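Local structure of guanine nucleotide exchange factor SRM1 (Saccharomyces cerevisiae, 3OF7) at residues A[87-101]-A[129-141]. The protein promotes exchange of GDP for GTP on the small GTPases GSP1 and GSP2, binds chromatin and controls RNA metabolism and nuclear transport. Numbering follows the deposited sequence.
Sequences NVWSWGCNDVGALGR and LESTPAKIPRESF
Lys135 lays its CG over one face of the Trp89 indole, 3.5 Å from the centroid of the five-membered ring and 17° off the ring normal, a CH-pi contact; the backbone of Pro133 lies at the edge of the same ring. Pro133 CG sits over a face of Trp91, displaced toward the rim, and Ala134 CB lies over the centre of the Arg101 guanidinium. These contacts lie along the junction of the last two strands of a four-stranded antiparallel blade in the RCC1 beta-propeller, where 134-135 is an outermost strand beside 88-92. Trp89 and Lys135 form a non-hydrogen-bonded pair, Ser90 and Ala134 a hydrogen-bonded one: Ser90 N reaches Ala134 O at 3.1 Å, while the return bond is weak. Further along, Ile136 N donates to Val88 O at 2.7 Å.

The Arg101 side chain runs alongside this edge. With chi1 at 61° and an extended chain from CG to NE, it grips Ser90 side-on, NE to OG and NH2 to the backbone O, and NH2 also meets Leu129 O at 3.0 Å, near the guanidinium plane. Cut back to an alanine, this position would probably leave Leu129 O and Ser90 O without these donors and open a gap against Ala134 CB. Ser90 OG in turn donates to Leu99 O, on a lone pair, tying the strand to the 97-100 turn.

On the face away from the tryptophans, Val88 CG1 meets Ile136 CD1 and its CG2 meets Phe141 CE2, two residues that also touch strand 169-177 of the next blade. Beyond the strand, Glu130 OE1 accepts Asn94 N at 2.9 Å from above its carboxylate plane. At the opposite end Arg138 NH1, also bonded to Glu85 O, approaches Asn87 OD1 at 2.8 Å, 63° out of the amide carbonyl plane.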
# COMPACT_ATOMS: atom_id res chain seq x y z
N ASN A 87 0.42 16.37 -12.17
CA ASN A 87 0.27 15.37 -13.24
C ASN A 87 0.42 13.98 -12.64
O ASN A 87 1.23 13.78 -11.73
CB ASN A 87 1.32 15.54 -14.34
CG ASN A 87 1.10 16.80 -15.17
OD1 ASN A 87 0.08 16.96 -15.84
ND2 ASN A 87 2.09 17.68 -15.13
N VAL A 88 -0.36 13.04 -13.16
CA VAL A 88 -0.28 11.64 -12.75
C VAL A 88 0.55 10.82 -13.74
O VAL A 88 0.25 10.78 -14.95
CB VAL A 88 -1.69 11.02 -12.57
CG1 VAL A 88 -1.60 9.57 -12.09
CG2 VAL A 88 -2.53 11.85 -11.59
N TRP A 89 1.60 10.19 -13.23
CA TRP A 89 2.45 9.30 -13.99
C TRP A 89 2.05 7.87 -13.66
O TRP A 89 1.61 7.58 -12.54
CB TRP A 89 3.91 9.49 -13.59
CG TRP A 89 4.51 10.85 -13.85
CD1 TRP A 89 4.13 12.04 -13.30
CD2 TRP A 89 5.61 11.13 -14.71
NE1 TRP A 89 4.94 13.06 -13.77
CE2 TRP A 89 5.86 12.52 -14.64
CE3 TRP A 89 6.42 10.35 -15.55
CZ2 TRP A 89 6.87 13.15 -15.38
CZ3 TRP A 89 7.44 10.96 -16.27
CH2 TRP A 89 7.65 12.35 -16.18
N SER A 90 2.25 6.96 -14.61
CA SER A 90 1.94 5.55 -14.39
C SER A 90 2.90 4.64 -15.15
O SER A 90 3.46 5.03 -16.19
CB SER A 90 0.51 5.25 -14.84
OG SER A 90 0.38 5.40 -16.25
N TRP A 91 3.11 3.45 -14.61
CA TRP A 91 3.84 2.39 -15.30
C TRP A 91 3.46 1.05 -14.70
O TRP A 91 2.97 0.99 -13.57
CB TRP A 91 5.36 2.62 -15.23
CG TRP A 91 5.97 2.47 -13.87
CD1 TRP A 91 6.48 1.33 -13.32
CD2 TRP A 91 6.15 3.50 -12.88
NE1 TRP A 91 6.96 1.58 -12.07
CE2 TRP A 91 6.77 2.90 -11.77
CE3 TRP A 91 5.83 4.86 -12.83
CZ2 TRP A 91 7.10 3.62 -10.61
CZ3 TRP A 91 6.15 5.58 -11.68
CH2 TRP A 91 6.77 4.95 -10.58
N GLY A 92 3.68 -0.01 -15.46
CA GLY A 92 3.30 -1.35 -15.05
C GLY A 92 2.38 -1.99 -16.07
O GLY A 92 2.38 -1.62 -17.25
N CYS A 93 1.57 -2.94 -15.60
CA CYS A 93 0.74 -3.73 -16.50
C CYS A 93 -0.53 -2.98 -16.93
O CYS A 93 -1.34 -2.57 -16.09
CB CYS A 93 0.40 -5.07 -15.87
SG CYS A 93 -0.47 -6.16 -17.00
N ASN A 94 -0.69 -2.81 -18.24
CA ASN A 94 -1.86 -2.12 -18.78
C ASN A 94 -2.90 -3.06 -19.42
O ASN A 94 -3.78 -2.59 -20.15
CB ASN A 94 -1.44 -1.06 -19.80
CG ASN A 94 -2.41 0.10 -19.86
OD1 ASN A 94 -3.24 0.28 -18.97
ND2 ASN A 94 -2.31 0.91 -20.92
N ASP A 95 -2.81 -4.35 -19.12
CA ASP A 95 -3.69 -5.34 -19.76
C ASP A 95 -5.17 -5.04 -19.55
O ASP A 95 -5.99 -5.32 -20.42
CB ASP A 95 -3.34 -6.76 -19.30
CG ASP A 95 -2.06 -7.26 -19.95
OD1 ASP A 95 -1.66 -6.68 -20.98
OD2 ASP A 95 -1.47 -8.23 -19.43
N VAL A 96 -5.51 -4.46 -18.39
CA VAL A 96 -6.91 -4.09 -18.11
C VAL A 96 -7.10 -2.60 -17.78
O VAL A 96 -7.95 -2.23 -16.97
CB VAL A 96 -7.56 -5.02 -17.04
CG1 VAL A 96 -7.82 -6.41 -17.63
CG2 VAL A 96 -6.68 -5.11 -15.77
N GLY A 97 -6.29 -1.76 -18.42
CA GLY A 97 -6.46 -0.31 -18.37
C GLY A 97 -5.89 0.44 -17.17
O GLY A 97 -6.05 1.66 -17.08
N ALA A 98 -5.20 -0.25 -16.27
CA ALA A 98 -4.77 0.37 -15.00
C ALA A 98 -3.86 1.61 -15.14
O ALA A 98 -3.85 2.47 -14.26
CB ALA A 98 -4.12 -0.66 -14.06
N LEU A 99 -3.11 1.70 -16.24
CA LEU A 99 -2.20 2.83 -16.42
C LEU A 99 -2.92 4.12 -16.82
O LEU A 99 -2.36 5.21 -16.70
CB LEU A 99 -1.08 2.51 -17.43
CG LEU A 99 -0.22 1.26 -17.19
CD1 LEU A 99 0.96 1.28 -18.16
CD2 LEU A 99 0.27 1.18 -15.74
N GLY A 100 -4.16 3.98 -17.29
CA GLY A 100 -4.99 5.13 -17.67
C GLY A 100 -4.45 5.94 -18.84
O GLY A 100 -4.70 7.14 -18.94
N ARG A 101 -3.69 5.27 -19.71
CA ARG A 101 -3.07 5.92 -20.86
C ARG A 101 -2.81 4.91 -21.98
O ARG A 101 -2.69 3.71 -21.73
CB ARG A 101 -1.77 6.64 -20.46
CG ARG A 101 -0.68 5.74 -19.88
CD ARG A 101 0.53 6.56 -19.44
NE ARG A 101 1.57 5.72 -18.83
CZ ARG A 101 2.51 5.07 -19.51
NH1 ARG A 101 2.56 5.14 -20.84
NH2 ARG A 101 3.41 4.34 -18.86
N LEU A 129 6.27 1.21 -23.81
CA LEU A 129 5.37 2.20 -23.25
C LEU A 129 4.94 1.86 -21.81
O LEU A 129 4.86 2.75 -20.96
CB LEU A 129 4.17 2.42 -24.18
CG LEU A 129 4.51 3.07 -25.53
CD1 LEU A 129 3.32 3.02 -26.48
CD2 LEU A 129 5.01 4.51 -25.35
N GLU A 130 4.70 0.58 -21.54
CA GLU A 130 4.25 0.13 -20.21
C GLU A 130 5.37 0.15 -19.18
O GLU A 130 5.14 0.48 -18.02
CB GLU A 130 3.66 -1.28 -20.28
CG GLU A 130 2.31 -1.38 -20.95
CD GLU A 130 1.86 -2.81 -21.17
OE1 GLU A 130 1.40 -3.46 -20.20
OE2 GLU A 130 1.96 -3.29 -22.32
N SER A 131 6.58 -0.21 -19.61
CA SER A 131 7.73 -0.26 -18.72
C SER A 131 8.42 1.10 -18.53
O SER A 131 9.35 1.23 -17.72
CB SER A 131 8.74 -1.32 -19.18
OG SER A 131 9.27 -1.00 -20.45
N THR A 132 7.97 2.11 -19.27
CA THR A 132 8.54 3.45 -19.15
C THR A 132 7.52 4.38 -18.52
O THR A 132 6.44 4.59 -19.10
CB THR A 132 9.03 4.01 -20.52
OG1 THR A 132 9.98 3.09 -21.10
CG2 THR A 132 9.70 5.38 -20.34
N PRO A 133 7.84 4.94 -17.34
CA PRO A 133 6.97 5.89 -16.67
C PRO A 133 6.67 7.05 -17.59
O PRO A 133 7.58 7.59 -18.22
CB PRO A 133 7.81 6.37 -15.49
CG PRO A 133 8.66 5.21 -15.17
CD PRO A 133 9.02 4.62 -16.51
N ALA A 134 5.40 7.43 -17.68
CA ALA A 134 4.98 8.56 -18.50
C ALA A 134 3.71 9.17 -17.92
O ALA A 134 2.99 8.51 -17.16
CB ALA A 134 4.77 8.13 -19.96
N LYS A 135 3.43 10.42 -18.30
CA LYS A 135 2.28 11.14 -17.78
C LYS A 135 0.99 10.73 -18.47
O LYS A 135 0.96 10.57 -19.69
CB LYS A 135 2.47 12.65 -17.90
CG LYS A 135 3.47 13.24 -16.91
CD LYS A 135 3.67 14.74 -17.11
CE LYS A 135 4.64 15.03 -18.25
NZ LYS A 135 4.85 16.50 -18.45
N ILE A 136 -0.06 10.58 -17.67
CA ILE A 136 -1.43 10.52 -18.17
C ILE A 136 -1.75 11.93 -18.69
O ILE A 136 -1.44 12.92 -18.01
CB ILE A 136 -2.43 10.10 -17.06
CG1 ILE A 136 -2.15 8.67 -16.59
CG2 ILE A 136 -3.89 10.24 -17.53
CD1 ILE A 136 -3.01 8.21 -15.42
N PRO A 137 -2.33 12.03 -19.90
CA PRO A 137 -2.67 13.35 -20.43
C PRO A 137 -3.47 14.19 -19.43
O PRO A 137 -4.41 13.70 -18.80
CB PRO A 137 -3.51 13.02 -21.67
CG PRO A 137 -2.93 11.75 -22.14
CD PRO A 137 -2.58 10.97 -20.89
N ARG A 138 -3.07 15.45 -19.28
CA ARG A 138 -3.67 16.34 -18.31
C ARG A 138 -5.17 16.53 -18.53
O ARG A 138 -5.93 16.71 -17.57
CB ARG A 138 -2.95 17.69 -18.34
CG ARG A 138 -3.02 18.42 -17.05
CD ARG A 138 -2.03 19.57 -17.02
NE ARG A 138 -2.32 20.40 -15.86
CZ ARG A 138 -1.80 20.20 -14.65
NH1 ARG A 138 -0.94 19.21 -14.45
NH2 ARG A 138 -2.12 21.01 -13.66
N GLU A 139 -5.59 16.47 -19.79
CA GLU A 139 -6.99 16.65 -20.17
C GLU A 139 -7.87 15.53 -19.62
O GLU A 139 -9.06 15.72 -19.44
CB GLU A 139 -7.15 16.72 -21.69
CG GLU A 139 -6.11 17.58 -22.40
CD GLU A 139 -4.88 16.78 -22.82
OE1 GLU A 139 -5.01 15.90 -23.71
OE2 GLU A 139 -3.79 17.04 -22.28
N SER A 140 -7.26 14.38 -19.33
CA SER A 140 -7.96 13.24 -18.74
C SER A 140 -8.49 13.55 -17.34
O SER A 140 -9.35 12.82 -16.83
CB SER A 140 -7.06 12.00 -18.69
OG SER A 140 -6.70 11.60 -20.00
N PHE A 141 -7.98 14.61 -16.72
CA PHE A 141 -8.44 15.04 -15.40
C PHE A 141 -8.99 16.46 -15.45
O PHE A 141 -8.24 17.41 -15.16
CB PHE A 141 -7.32 14.96 -14.36
CG PHE A 141 -6.72 13.59 -14.19
CD1 PHE A 141 -7.39 12.61 -13.46
CD2 PHE A 141 -5.46 13.30 -14.71
CE1 PHE A 141 -6.82 11.35 -13.28
CE2 PHE A 141 -4.89 12.04 -14.55
CZ PHE A 141 -5.57 11.06 -13.83
O HOH W 1 -1.83 13.97 -15.49
O HOH W 2 -5.85 9.07 -20.42